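Long-range contacts in thymine dioxygenase (Neurospora crassa, PDB 5C3O), which probably acts as a 2-oxoglutarate-dependent, non-haem iron dioxygenase that hydroxylates the methyl group of thymine, and here holds calcium in its metal site: residues G214-Y219 with T271-V276; D11-P16 with L233-P238; G91-G96 with K120-I125. All blocks are in the same frame, centred on the assembly; numbering follows the deposited sequence.

Contact 1 is the metal site, and it shares a sheet with contact 2. Strand 233-236 pairs with strand 273-275, and backbone hydrogen bonds join Gln-234 to Arg-274 and Lys-236 to Val-272. The centres of the two contacts are about 12 Å apart. The side chain of Val-235 is about 4 Å from that of the calcium ligand His-273. Contact 3 is centred about 19 Å from contact 1 and about 29 Å from contact 2. It borders the 2-oxoglutarate site, which is not occupied in this model. Glu-124 lies about 3 Å from Arg-192, side chain to side chain, and Arg-192 binds 2-oxoglutarate in this protein.

Contact 1: residues G214-Y219 with T271-V276; sequences GEHTDY and TVHRVV. With CA (calcium ion), chain H.
His-216, Asp-218 and His-273 form the HxD...H facial triad of the 2-oxoglutarate-dependent oxygenases, here closed round a calcium ion. His-216 NE2 lies 2.4 Å from the calcium. His-273 NE2 and Asp-218 OD1 are each 2.2 Å from it. Two waters also bind the metal, and one of them donates a hydrogen bond to Asp-218 OD2. Thr-223 and Asn-255 grip the same OD2, so the carboxylate is held against rotation.

The backbones meet in a single antiparallel hydrogen-bonded pair. His-216 N donates to His-273 O at 3.0 Å, and His-273 N donates to His-216 O at 2.9 Å. In both histidines CB points away from the other segment, yet the ring comes back toward it. CG sits between the backbone N and the carbonyl carbon in each, at chi1 71° for His-216 and 62° for His-273. His-273 CE1 lies over one face of the His-216 ring, with the ring planes 46° apart.

Each ND1 donates to a carbonyl two residues earlier. His-216 ND1 reaches Gly-214 O at 3.0 Å. His-273 ND1 reaches Thr-271 O at 3.0 Å, close to its own ring plane.

Beyond the metal site, Glu-215 and Arg-274 run side by side. They form a salt bridge whose hydrogen bond is weak, with Glu-215 OE1 3.3 Å from Arg-274 NH1 at the guanidinium edge. Arg-274 NE is bonded to Gln-234.

The ND1 bonds fix the rotation of both rings and leave each NE2 lone pair to the metal.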
ATOM      1  N   GLY A 214      14.904   2.087  10.846  1.00 95.08           N
ATOM      2  CA  GLY A 214      13.966   1.940   9.736  1.00 88.06           C
ATOM      3  C   GLY A 214      12.679   2.679  10.073  1.00 83.27           C
ATOM      4  O   GLY A 214      11.695   2.598   9.341  1.00 82.69           O
ATOM      5  N   GLU A 215      12.698   3.399  11.195  1.00 79.04           N
ATOM      6  CA  GLU A 215      11.565   4.182  11.661  1.00 75.52           C
ATOM      7  C   GLU A 215      11.377   5.404  10.779  1.00 70.61           C
ATOM      8  O   GLU A 215      12.317   6.177  10.577  1.00 68.36           O
ATOM      9  CB  GLU A 215      11.787   4.634  13.105  1.00 78.28           C
ATOM     10  CG  GLU A 215      11.896   3.489  14.100  1.00 81.36           C
ATOM     11  CD  GLU A 215      12.329   3.943  15.482  1.00 83.77           C
ATOM     12  OE1 GLU A 215      13.050   3.176  16.153  1.00 86.81           O
ATOM     13  OE2 GLU A 215      11.951   5.062  15.897  1.00 84.77           O
ATOM     14  N   HIS A 216      10.163   5.578  10.262  1.00 63.66           N
ATOM     15  CA  HIS A 216       9.867   6.681   9.355  1.00 59.92           C
ATOM     16  C   HIS A 216       8.366   6.941   9.220  1.00 56.42           C
ATOM     17  O   HIS A 216       7.533   6.118   9.618  1.00 54.04           O
ATOM     18  CB  HIS A 216      10.441   6.376   7.970  1.00 59.75           C
ATOM     19  CG  HIS A 216       9.704   5.294   7.243  1.00 60.18           C
ATOM     20  ND1 HIS A 216       9.674   3.986   7.679  1.00 59.80           N
ATOM     21  CD2 HIS A 216       8.953   5.331   6.117  1.00 59.54           C
ATOM     22  CE1 HIS A 216       8.944   3.263   6.849  1.00 58.82           C
ATOM     23  NE2 HIS A 216       8.494   4.056   5.894  1.00 59.26           N
ATOM     24  N   THR A 217       8.043   8.104   8.665  1.00 52.65           N
ATOM     25  CA  THR A 217       6.710   8.389   8.162  1.00 49.15           C
ATOM     26  C   THR A 217       6.819   8.415   6.652  1.00 47.08           C
ATOM     27  O   THR A 217       7.867   8.781   6.112  1.00 46.80           O
ATOM     28  CB  THR A 217       6.174   9.756   8.635  1.00 47.64           C
ATOM     29  OG1 THR A 217       6.920  10.814   8.025  1.00 46.59           O
ATOM     30  CG2 THR A 217       6.238   9.883  10.144  1.00 48.67           C
ATOM     31  N   ASP A 218       5.748   8.021   5.972  1.00 44.65           N
ATOM     32  CA  ASP A 218       5.713   8.086   4.517  1.00 43.37           C
ATOM     33  C   ASP A 218       5.508   9.523   4.040  1.00 43.76           C
ATOM     34  O   ASP A 218       4.961  10.364   4.756  1.00 41.53           O
ATOM     35  CB  ASP A 218       4.605   7.194   3.959  1.00 43.60           C
ATOM     36  CG  ASP A 218       4.850   5.721   4.216  1.00 43.77           C
ATOM     37  OD1 ASP A 218       5.919   5.357   4.759  1.00 47.29           O
ATOM     38  OD2 ASP A 218       3.967   4.916   3.865  1.00 43.87           O
ATOM     39  N   TYR A 219       5.941   9.773   2.813  1.00 44.93           N
ATOM     40  CA  TYR A 219       5.966  11.105   2.222  1.00 48.46           C
ATOM     41  C   TYR A 219       4.629  11.497   1.575  1.00 44.73           C
ATOM     42  O   TYR A 219       4.211  12.656   1.658  1.00 42.60           O
ATOM     43  CB  TYR A 219       7.104  11.147   1.185  1.00 54.95           C
ATOM     44  CG  TYR A 219       7.211  12.405   0.343  1.00 63.67           C
ATOM     45  CD1 TYR A 219       6.405  12.587  -0.784  1.00 67.22           C
ATOM     46  CD2 TYR A 219       8.147  13.394   0.643  1.00 69.19           C
ATOM     47  CE1 TYR A 219       6.508  13.725  -1.567  1.00 70.47           C
ATOM     48  CE2 TYR A 219       8.258  14.537  -0.136  1.00 73.16           C
ATOM     49  CZ  TYR A 219       7.437  14.697  -1.239  1.00 73.38           C
ATOM     50  OH  TYR A 219       7.544  15.831  -2.017  1.00 77.29           O
ATOM     51  N   THR A 271       1.749   8.676  10.761  1.00 44.89           N
ATOM     52  CA  THR A 271       2.261   7.983  11.940  1.00 44.85           C
ATOM     53  C   THR A 271       3.577   7.246  11.667  1.00 45.31           C
ATOM     54  O   THR A 271       3.741   6.595  10.631  1.00 44.17           O
ATOM     55  CB  THR A 271       1.212   6.987  12.471  1.00 45.80           C
ATOM     56  OG1 THR A 271       0.009   7.693  12.803  1.00 46.18           O
ATOM     57  CG2 THR A 271       1.714   6.258  13.710  1.00 47.47           C
ATOM     58  N   VAL A 272       4.504   7.354  12.617  1.00 46.87           N
ATOM     59  CA  VAL A 272       5.806   6.697  12.538  1.00 47.32           C
ATOM     60  C   VAL A 272       5.615   5.182  12.579  1.00 47.12           C
ATOM     61  O   VAL A 272       4.813   4.669  13.358  1.00 47.95           O
ATOM     62  CB  VAL A 272       6.732   7.135  13.697  1.00 49.59           C
ATOM     63  CG1 VAL A 272       8.036   6.342  13.696  1.00 50.76           C
ATOM     64  CG2 VAL A 272       7.022   8.631  13.616  1.00 50.14           C
ATOM     65  N   HIS A 273       6.343   4.477  11.725  1.00 46.91           N
ATOM     66  CA  HIS A 273       6.262   3.022  11.667  1.00 48.98           C
ATOM     67  C   HIS A 273       7.563   2.446  11.103  1.00 51.81           C
ATOM     68  O   HIS A 273       8.442   3.195  10.678  1.00 53.52           O
ATOM     69  CB  HIS A 273       5.061   2.598  10.812  1.00 46.99           C
ATOM     70  CG  HIS A 273       5.152   3.041   9.388  1.00 44.49           C
ATOM     71  ND1 HIS A 273       4.960   4.349   9.001  1.00 44.21           N
ATOM     72  CD2 HIS A 273       5.414   2.347   8.258  1.00 45.02           C
ATOM     73  CE1 HIS A 273       5.105   4.443   7.692  1.00 43.44           C
ATOM     74  NE2 HIS A 273       5.386   3.243   7.217  1.00 44.22           N
ATOM     75  N   ARG A 274       7.688   1.122  11.106  1.00 55.48           N
ATOM     76  CA  ARG A 274       8.901   0.463  10.612  1.00 59.19           C
ATOM     77  C   ARG A 274       8.631  -0.997  10.277  1.00 61.45           C
ATOM     78  O   ARG A 274       7.703  -1.600  10.819  1.00 61.45           O
ATOM     79  CB  ARG A 274      10.018   0.542  11.661  1.00 61.56           C
ATOM     80  CG  ARG A 274       9.774  -0.342  12.878  1.00 63.42           C
ATOM     81  CD  ARG A 274      10.749  -0.078  14.011  1.00 65.43           C
ATOM     82  NE  ARG A 274      10.463  -0.941  15.156  1.00 67.59           N
ATOM     83  CZ  ARG A 274      11.064  -0.862  16.344  1.00 70.11           C
ATOM     84  NH1 ARG A 274      12.008   0.049  16.570  1.00 70.36           N
ATOM     85  NH2 ARG A 274      10.717  -1.702  17.314  1.00 70.62           N
ATOM     86  N   VAL A 275       9.450  -1.559   9.391  1.00 66.12           N
ATOM     87  CA  VAL A 275       9.375  -2.989   9.071  1.00 70.40           C
ATOM     88  C   VAL A 275      10.499  -3.745   9.777  1.00 74.08           C
ATOM     89  O   VAL A 275      11.618  -3.245   9.913  1.00 75.82           O
ATOM     90  CB  VAL A 275       9.387  -3.274   7.547  1.00 70.81           C
ATOM     91  CG1 VAL A 275       8.214  -2.578   6.868  1.00 69.16           C
ATOM     92  CG2 VAL A 275      10.709  -2.872   6.901  1.00 72.85           C
ATOM     93  N   VAL A 276      10.180  -4.957  10.215  1.00 77.15           N
ATOM     94  CA  VAL A 276      11.037  -5.737  11.098  1.00 80.64           C
ATOM     95  C   VAL A 276      10.964  -7.208  10.691  1.00 83.86           C
ATOM     96  O   VAL A 276       9.950  -7.658  10.154  1.00 81.53           O
ATOM     97  CB  VAL A 276      10.588  -5.535  12.569  1.00 80.54           C
ATOM     98  CG1 VAL A 276      10.938  -6.720  13.459  1.00 82.57           C
ATOM     99  CG2 VAL A 276      11.174  -4.247  13.127  1.00 80.39           C
TER
HETATM  100 CA    CA H 407       6.375   3.235   5.238  1.00 32.72          CA
HETATM  101  O   HOH W   1       3.246   7.657   7.749  1.00 37.77           O
HETATM  102  O   HOH W   2       4.309   1.979   4.850  1.00 46.24           O
HETATM  103  O   HOH W   3       6.603   0.923   5.536  1.00 49.23           O

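Contact 2: residues D11-P16 with L233-P238; sequences DGLVIP and LQVKSP
Leu-13 and Val-235 face each other across two sheets. Strand 13-15, part of strand 13-19, lies in the N-terminal extension of the large sheet. Strand 233-236 lies in the small sheet of the double-stranded beta-helix. The axes of 13-15 and 233-236 pass 9.1 Å apart at 126°, too far for strand pairing, so side chains fill the distance.

Leu-13 carries most of the apolar contact. Its CB is 4.2 Å from Ser-237 CB and also lies near the ring of Pro-238. CG is anti to the backbone N (chi1 -151°), which sends the branch along the other segment. There Leu-13 CG stands 4.1 Å from Ser-237 CA. Leu-13 CD1 reaches Val-235 O at 3.5 Å and Val-235 CB at 3.9 Å, and the two side chains cross at about a right angle. Ile-15 adds a looser touch, its CD1 4.4 Å from Val-235 CG2. Ile-15 and Val-235 both also rest on Phe-47 of strand 47-51.

The polar end lies at the turn before strand 13-15. Asp-11 and Gly-12 have the backbone angles of a type I' turn. Gly-12 O packs 3.6 Å from Pro-238 CG.

Ser-237 OG accepts from the backbone N of Gly-240 and Gln-241 and donates its own proton to Asp-11. Asp-11 OD1 has a weak bond from Asn-239. With an alanine in place of Asp-11, the Ser-237 hydroxyl would probably lose its acceptor, and the turn would probably lose its polar tie to residues 233-238. Ser-237 OG meets Asp-11 OD2 at 2.6 Å on the anti side, 20° out of the carboxylate plane.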
ATOM      1  N   ASP A  11      -1.809  -0.952  23.783  1.00 77.57           N
ATOM      2  CA  ASP A  11      -1.029   0.189  24.277  1.00 76.83           C
ATOM      3  C   ASP A  11      -1.607   1.537  23.831  1.00 72.54           C
ATOM      4  O   ASP A  11      -0.866   2.483  23.563  1.00 71.33           O
ATOM      5  CB  ASP A  11       0.435   0.053  23.833  1.00 79.75           C
ATOM      6  CG  ASP A  11       1.382   0.926  24.643  1.00 83.21           C
ATOM      7  OD1 ASP A  11       1.362   0.845  25.890  1.00 87.07           O
ATOM      8  OD2 ASP A  11       2.157   1.687  24.029  1.00 83.90           O
ATOM      9  N   GLY A  12      -2.935   1.615  23.757  1.00 69.73           N
ATOM     10  CA  GLY A  12      -3.619   2.822  23.291  1.00 68.00           C
ATOM     11  C   GLY A  12      -3.647   3.006  21.776  1.00 65.91           C
ATOM     12  O   GLY A  12      -4.184   3.999  21.283  1.00 64.45           O
ATOM     13  N   LEU A  13      -3.072   2.062  21.031  1.00 64.09           N
ATOM     14  CA  LEU A  13      -3.080   2.114  19.569  1.00 61.17           C
ATOM     15  C   LEU A  13      -4.253   1.281  19.072  1.00 59.01           C
ATOM     16  O   LEU A  13      -4.297   0.066  19.291  1.00 59.25           O
ATOM     17  CB  LEU A  13      -1.766   1.574  18.994  1.00 61.38           C
ATOM     18  CG  LEU A  13      -1.284   2.120  17.640  1.00 60.91           C
ATOM     19  CD1 LEU A  13      -0.270   1.169  17.022  1.00 60.51           C
ATOM     20  CD2 LEU A  13      -2.419   2.363  16.661  1.00 60.08           C
ATOM     21  N   VAL A  14      -5.205   1.940  18.413  1.00 55.53           N
ATOM     22  CA  VAL A  14      -6.377   1.267  17.870  1.00 53.34           C
ATOM     23  C   VAL A  14      -6.427   1.474  16.354  1.00 50.26           C
ATOM     24  O   VAL A  14      -6.689   2.574  15.880  1.00 47.48           O
ATOM     25  CB  VAL A  14      -7.679   1.784  18.523  1.00 54.08           C
ATOM     26  CG1 VAL A  14      -8.870   0.945  18.080  1.00 53.77           C
ATOM     27  CG2 VAL A  14      -7.555   1.765  20.045  1.00 56.33           C
ATOM     28  N   ILE A  15      -6.150   0.410  15.603  1.00 48.83           N
ATOM     29  CA  ILE A  15      -6.256   0.435  14.147  1.00 45.87           C
ATOM     30  C   ILE A  15      -7.515  -0.324  13.755  1.00 44.93           C
ATOM     31  O   ILE A  15      -7.592  -1.541  13.958  1.00 45.36           O
ATOM     32  CB  ILE A  15      -5.026  -0.198  13.471  1.00 45.72           C
ATOM     33  CG1 ILE A  15      -3.772   0.604  13.821  1.00 45.35           C
ATOM     34  CG2 ILE A  15      -5.204  -0.231  11.958  1.00 44.77           C
ATOM     35  CD1 ILE A  15      -2.471  -0.075  13.464  1.00 45.59           C
ATOM     36  N   PRO A  16      -8.512   0.390  13.198  1.00 42.87           N
ATOM     37  CA  PRO A  16      -9.788  -0.247  12.897  1.00 42.17           C
ATOM     38  C   PRO A  16      -9.749  -1.123  11.649  1.00 41.86           C
ATOM     39  O   PRO A  16      -8.870  -0.970  10.804  1.00 41.39           O
ATOM     40  CB  PRO A  16     -10.729   0.941  12.687  1.00 41.78           C
ATOM     41  CG  PRO A  16      -9.846   2.024  12.179  1.00 41.27           C
ATOM     42  CD  PRO A  16      -8.517   1.823  12.850  1.00 41.70           C
ATOM     43  N   LEU A 233       5.504  -5.489   9.923  1.00 56.40           N
ATOM     44  CA  LEU A 233       5.233  -4.061  10.095  1.00 54.33           C
ATOM     45  C   LEU A 233       4.919  -3.718  11.549  1.00 52.44           C
ATOM     46  O   LEU A 233       4.156  -4.425  12.209  1.00 50.27           O
ATOM     47  CB  LEU A 233       4.058  -3.626   9.200  1.00 53.83           C
ATOM     48  CG  LEU A 233       3.538  -2.190   9.353  1.00 52.65           C
ATOM     49  CD1 LEU A 233       4.603  -1.177   8.962  1.00 52.21           C
ATOM     50  CD2 LEU A 233       2.282  -1.979   8.521  1.00 52.60           C
ATOM     51  N   GLN A 234       5.492  -2.617  12.028  1.00 51.73           N
ATOM     52  CA  GLN A 234       5.196  -2.111  13.367  1.00 53.44           C
ATOM     53  C   GLN A 234       4.856  -0.627  13.347  1.00 51.92           C
ATOM     54  O   GLN A 234       5.505   0.151  12.654  1.00 50.41           O
ATOM     55  CB  GLN A 234       6.378  -2.347  14.306  1.00 55.31           C
ATOM     56  CG  GLN A 234       6.527  -3.790  14.750  1.00 57.56           C
ATOM     57  CD  GLN A 234       7.743  -4.017  15.639  1.00 60.16           C
ATOM     58  OE1 GLN A 234       8.690  -3.223  15.648  1.00 60.18           O
ATOM     59  NE2 GLN A 234       7.723  -5.113  16.385  1.00 61.04           N
ATOM     60  N   VAL A 235       3.855  -0.248  14.139  1.00 52.19           N
ATOM     61  CA  VAL A 235       3.375   1.128  14.210  1.00 52.58           C
ATOM     62  C   VAL A 235       3.529   1.647  15.638  1.00 55.72           C
ATOM     63  O   VAL A 235       3.159   0.961  16.591  1.00 55.25           O
ATOM     64  CB  VAL A 235       1.894   1.206  13.778  1.00 51.69           C
ATOM     65  CG1 VAL A 235       1.384   2.642  13.811  1.00 51.44           C
ATOM     66  CG2 VAL A 235       1.718   0.606  12.387  1.00 50.69           C
ATOM     67  N   LYS A 236       4.071   2.857  15.780  1.00 58.44           N
ATOM     68  CA  LYS A 236       4.273   3.456  17.097  1.00 63.10           C
ATOM     69  C   LYS A 236       2.941   3.820  17.761  1.00 64.56           C
ATOM     70  O   LYS A 236       2.044   4.375  17.122  1.00 63.04           O
ATOM     71  CB  LYS A 236       5.161   4.702  17.011  1.00 66.20           C
ATOM     72  CG  LYS A 236       5.717   5.142  18.363  1.00 70.88           C
ATOM     73  CD  LYS A 236       6.272   6.562  18.345  1.00 73.92           C
ATOM     74  CE  LYS A 236       7.652   6.625  17.710  1.00 75.69           C
ATOM     75  NZ  LYS A 236       8.148   8.027  17.613  1.00 77.51           N
ATOM     76  N   SER A 237       2.829   3.504  19.049  1.00 67.74           N
ATOM     77  CA  SER A 237       1.657   3.860  19.845  1.00 69.42           C
ATOM     78  C   SER A 237       1.760   5.322  20.269  1.00 70.10           C
ATOM     79  O   SER A 237       2.832   5.924  20.153  1.00 69.10           O
ATOM     80  CB  SER A 237       1.573   2.967  21.087  1.00 72.22           C
ATOM     81  OG  SER A 237       2.522   3.358  22.067  1.00 75.54           O
ATOM     82  N   PRO A 238       0.647   5.902  20.763  1.00 71.36           N
ATOM     83  CA  PRO A 238       0.729   7.255  21.320  1.00 73.49           C
ATOM     84  C   PRO A 238       1.637   7.339  22.553  1.00 78.25           C
ATOM     85  O   PRO A 238       2.204   8.399  22.824  1.00 81.04           O
ATOM     86  CB  PRO A 238      -0.726   7.577  21.690  1.00 72.74           C
ATOM     87  CG  PRO A 238      -1.408   6.257  21.790  1.00 71.80           C
ATOM     88  CD  PRO A 238      -0.736   5.394  20.770  1.00 70.83           C
TER

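Contact 3: residues G91-G96 with K120-I125; sequences GYSAPG and KESYEI. With EDO (1,2-ethanediol), chain G.
Gly-91 to Ser-93 and Ser-122 to Glu-124 form the tight part of this contact, an antiparallel beta ladder. Gly-91 with Glu-124 and Ser-93 with Ser-122 are hydrogen-bonded pairs. Tyr-92 with Tyr-123 between them is a non-hydrogen-bonded pair. Four backbone bonds hold the ladder, among them Ser-93 N to Ser-122 O at 2.9 Å.

On the tyrosine face, Tyr-123 CD1 comes within 3.6 Å of Gly-91 C. CG of Tyr-92 is anti to the backbone N (chi1 171°), and the ring reaches along the partner strand to Glu-121. There Tyr-92 OH donates to Glu-121 OE1 at 2.6 Å, nearly in line with the C-O bond. The acceptor lies at the ring edge, and the carboxylate plane is turned 71° from the ring. Lys-78 makes a salt bridge to the same OE1, and His-195 bonds OE2.

On the face of Ser-93 and Glu-124 one water links the strands. It donates to Gly-91 O at 2.9 Å and to Glu-124 OE2 at 3.0 Å, and accepts from Ser-93 OG.

The other end is looser. Pro-95 lies beside the Lys-120 carbonyl, its CG 3.6 Å from Lys-120 O. A 1,2-ethanediol, probably from the crystallisation liquor, sits by Ala-94 and Lys-120, with its O1 2.8 Å from Lys-120 O. Gly-96 is poorly ordered, and residues 97-118 are not modelled.

Strand 91-93 is outermost in the large sheet of this chain. Strand 121-125 separates it from strand 189-196, where Arg-192 makes a salt bridge to Glu-124. Helices 57-72 and 75-79 pack against Tyr-92, and helix 57-72 also touches Glu-121 and Tyr-123.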
ATOM      1  N   GLY A  91      12.024   0.319 -11.814  1.00 40.77           N
ATOM      2  CA  GLY A  91      12.916  -0.772 -12.154  1.00 39.30           C
ATOM      3  C   GLY A  91      13.359  -1.560 -10.949  1.00 37.84           C
ATOM      4  O   GLY A  91      12.829  -1.394  -9.845  1.00 37.21           O
ATOM      5  N   TYR A  92      14.344  -2.421 -11.183  1.00 36.20           N
ATOM      6  CA  TYR A  92      14.807  -3.377 -10.191  1.00 36.30           C
ATOM      7  C   TYR A  92      15.894  -2.771  -9.307  1.00 38.59           C
ATOM      8  O   TYR A  92      16.774  -2.061  -9.797  1.00 37.99           O
ATOM      9  CB  TYR A  92      15.342  -4.622 -10.909  1.00 36.54           C
ATOM     10  CG  TYR A  92      16.040  -5.612 -10.012  1.00 36.83           C
ATOM     11  CD1 TYR A  92      15.316  -6.426  -9.161  1.00 36.53           C
ATOM     12  CD2 TYR A  92      17.428  -5.739 -10.023  1.00 38.37           C
ATOM     13  CE1 TYR A  92      15.948  -7.334  -8.331  1.00 38.07           C
ATOM     14  CE2 TYR A  92      18.070  -6.652  -9.201  1.00 38.70           C
ATOM     15  CZ  TYR A  92      17.322  -7.449  -8.359  1.00 38.91           C
ATOM     16  OH  TYR A  92      17.941  -8.361  -7.539  1.00 39.89           O
ATOM     17  N   SER A  93      15.824  -3.053  -8.010  1.00 41.00           N
ATOM     18  CA  SER A  93      16.864  -2.661  -7.064  1.00 45.48           C
ATOM     19  C   SER A  93      17.374  -3.915  -6.375  1.00 48.74           C
ATOM     20  O   SER A  93      16.604  -4.637  -5.741  1.00 46.18           O
ATOM     21  CB  SER A  93      16.334  -1.676  -6.014  1.00 46.55           C
ATOM     22  OG  SER A  93      15.866  -0.474  -6.610  1.00 47.63           O
ATOM     23  N   ALA A  94      18.672  -4.171  -6.518  1.00 53.58           N
ATOM     24  CA  ALA A  94      19.313  -5.334  -5.916  1.00 58.35           C
ATOM     25  C   ALA A  94      19.614  -5.020  -4.460  1.00 61.83           C
ATOM     26  O   ALA A  94      19.549  -3.857  -4.061  1.00 63.16           O
ATOM     27  CB  ALA A  94      20.596  -5.669  -6.665  1.00 59.01           C
ATOM     28  N   PRO A  95      19.938  -6.050  -3.654  1.00 67.09           N
ATOM     29  CA  PRO A  95      20.334  -5.795  -2.267  1.00 70.66           C
ATOM     30  C   PRO A  95      21.553  -4.882  -2.186  1.00 75.59           C
ATOM     31  O   PRO A  95      22.569  -5.157  -2.829  1.00 78.77           O
ATOM     32  CB  PRO A  95      20.662  -7.193  -1.731  1.00 71.21           C
ATOM     33  CG  PRO A  95      19.880  -8.127  -2.589  1.00 70.09           C
ATOM     34  CD  PRO A  95      19.866  -7.494  -3.950  1.00 68.46           C
ATOM     35  N   GLY A  96      21.438  -3.800  -1.416  1.00 78.88           N
ATOM     36  CA  GLY A  96      22.485  -2.780  -1.326  1.00 82.03           C
ATOM     37  C   GLY A  96      21.995  -1.420  -1.797  1.00 84.05           C
ATOM     38  O   GLY A  96      21.221  -1.319  -2.753  1.00 85.51           O
ATOM     39  N   LYS A 120      17.556  -7.806   0.774  1.00 70.20           N
ATOM     40  CA  LYS A 120      16.259  -7.776   0.077  1.00 65.47           C
ATOM     41  C   LYS A 120      16.302  -7.036  -1.256  1.00 57.82           C
ATOM     42  O   LYS A 120      17.126  -6.143  -1.459  1.00 55.91           O
ATOM     43  CB  LYS A 120      15.174  -7.159   0.964  1.00 67.32           C
ATOM     44  CG  LYS A 120      15.415  -5.706   1.349  1.00 70.78           C
ATOM     45  CD  LYS A 120      14.745  -4.722   0.400  1.00 71.70           C
ATOM     46  CE  LYS A 120      14.403  -3.417   1.103  1.00 73.63           C
ATOM     47  NZ  LYS A 120      13.244  -3.573   2.025  1.00 74.01           N
ATOM     48  N   GLU A 121      15.378  -7.401  -2.143  1.00 49.51           N
ATOM     49  CA  GLU A 121      15.311  -6.837  -3.492  1.00 45.85           C
ATOM     50  C   GLU A 121      13.907  -6.299  -3.809  1.00 42.23           C
ATOM     51  O   GLU A 121      12.922  -6.673  -3.166  1.00 41.92           O
ATOM     52  CB  GLU A 121      15.744  -7.887  -4.532  1.00 45.51           C
ATOM     53  CG  GLU A 121      15.116  -9.260  -4.341  1.00 45.14           C
ATOM     54  CD  GLU A 121      15.573 -10.303  -5.353  1.00 44.51           C
ATOM     55  OE1 GLU A 121      16.323  -9.985  -6.307  1.00 43.41           O
ATOM     56  OE2 GLU A 121      15.159 -11.469  -5.188  1.00 44.84           O
ATOM     57  N   SER A 122      13.824  -5.418  -4.801  1.00 38.63           N
ATOM     58  CA  SER A 122      12.566  -4.767  -5.143  1.00 37.15           C
ATOM     59  C   SER A 122      12.433  -4.511  -6.638  1.00 34.90           C
ATOM     60  O   SER A 122      13.424  -4.455  -7.363  1.00 34.12           O
ATOM     61  CB  SER A 122      12.427  -3.438  -4.384  1.00 38.06           C
ATOM     62  OG  SER A 122      13.044  -2.369  -5.089  1.00 39.05           O
ATOM     63  N   TYR A 123      11.187  -4.356  -7.082  1.00 32.99           N
ATOM     64  CA  TYR A 123      10.888  -3.945  -8.445  1.00 31.83           C
ATOM     65  C   TYR A 123       9.761  -2.918  -8.427  1.00 31.14           C
ATOM     66  O   TYR A 123       8.705  -3.156  -7.861  1.00 30.84           O
ATOM     67  CB  TYR A 123      10.502  -5.153  -9.298  1.00 31.69           C
ATOM     68  CG  TYR A 123      10.234  -4.813 -10.746  1.00 30.94           C
ATOM     69  CD1 TYR A 123      11.265  -4.416 -11.594  1.00 31.47           C
ATOM     70  CD2 TYR A 123       8.955  -4.895 -11.269  1.00 30.91           C
ATOM     71  CE1 TYR A 123      11.019  -4.100 -12.923  1.00 31.49           C
ATOM     72  CE2 TYR A 123       8.700  -4.582 -12.592  1.00 31.18           C
ATOM     73  CZ  TYR A 123       9.730  -4.188 -13.414  1.00 30.80           C
ATOM     74  OH  TYR A 123       9.446  -3.886 -14.728  1.00 30.60           O
ATOM     75  N   GLU A 124       9.990  -1.781  -9.067  1.00 32.79           N
ATOM     76  CA  GLU A 124       9.056  -0.670  -9.016  1.00 33.45           C
ATOM     77  C   GLU A 124       8.506  -0.319 -10.381  1.00 32.84           C
ATOM     78  O   GLU A 124       9.249  -0.187 -11.347  1.00 32.32           O
ATOM     79  CB  GLU A 124       9.728   0.548  -8.391  1.00 35.32           C
ATOM     80  CG  GLU A 124       9.818   0.424  -6.886  1.00 37.86           C
ATOM     81  CD  GLU A 124      10.632   1.528  -6.259  1.00 41.56           C
ATOM     82  OE1 GLU A 124      10.095   2.225  -5.369  1.00 44.91           O
ATOM     83  OE2 GLU A 124      11.806   1.698  -6.653  1.00 44.40           O
ATOM     84  N   ILE A 125       7.190  -0.146 -10.419  1.00 33.31           N
ATOM     85  CA  ILE A 125       6.431   0.157 -11.617  1.00 34.50           C
ATOM     86  C   ILE A 125       5.650   1.440 -11.357  1.00 34.96           C
ATOM     87  O   ILE A 125       5.061   1.611 -10.289  1.00 32.36           O
ATOM     88  CB  ILE A 125       5.428  -0.982 -11.885  1.00 37.30           C
ATOM     89  CG1 ILE A 125       6.178  -2.272 -12.237  1.00 39.35           C
ATOM     90  CG2 ILE A 125       4.433  -0.622 -12.984  1.00 36.91           C
ATOM     91  CD1 ILE A 125       5.423  -3.512 -11.809  1.00 39.76           C
TER
HETATM   92  C1  EDO G 406      17.549  -2.106  -2.238  1.00 86.63           C
HETATM   93  O1  EDO G 406      17.708  -3.461  -1.797  1.00 86.91           O
HETATM   94  C2  EDO G 406      16.091  -1.672  -2.108  1.00 86.95           C
HETATM   95  O2  EDO G 406      15.193  -2.770  -2.328  1.00 84.89           O
HETATM   96  O   HOH W   4      13.256  -0.940  -7.030  1.00 45.73           O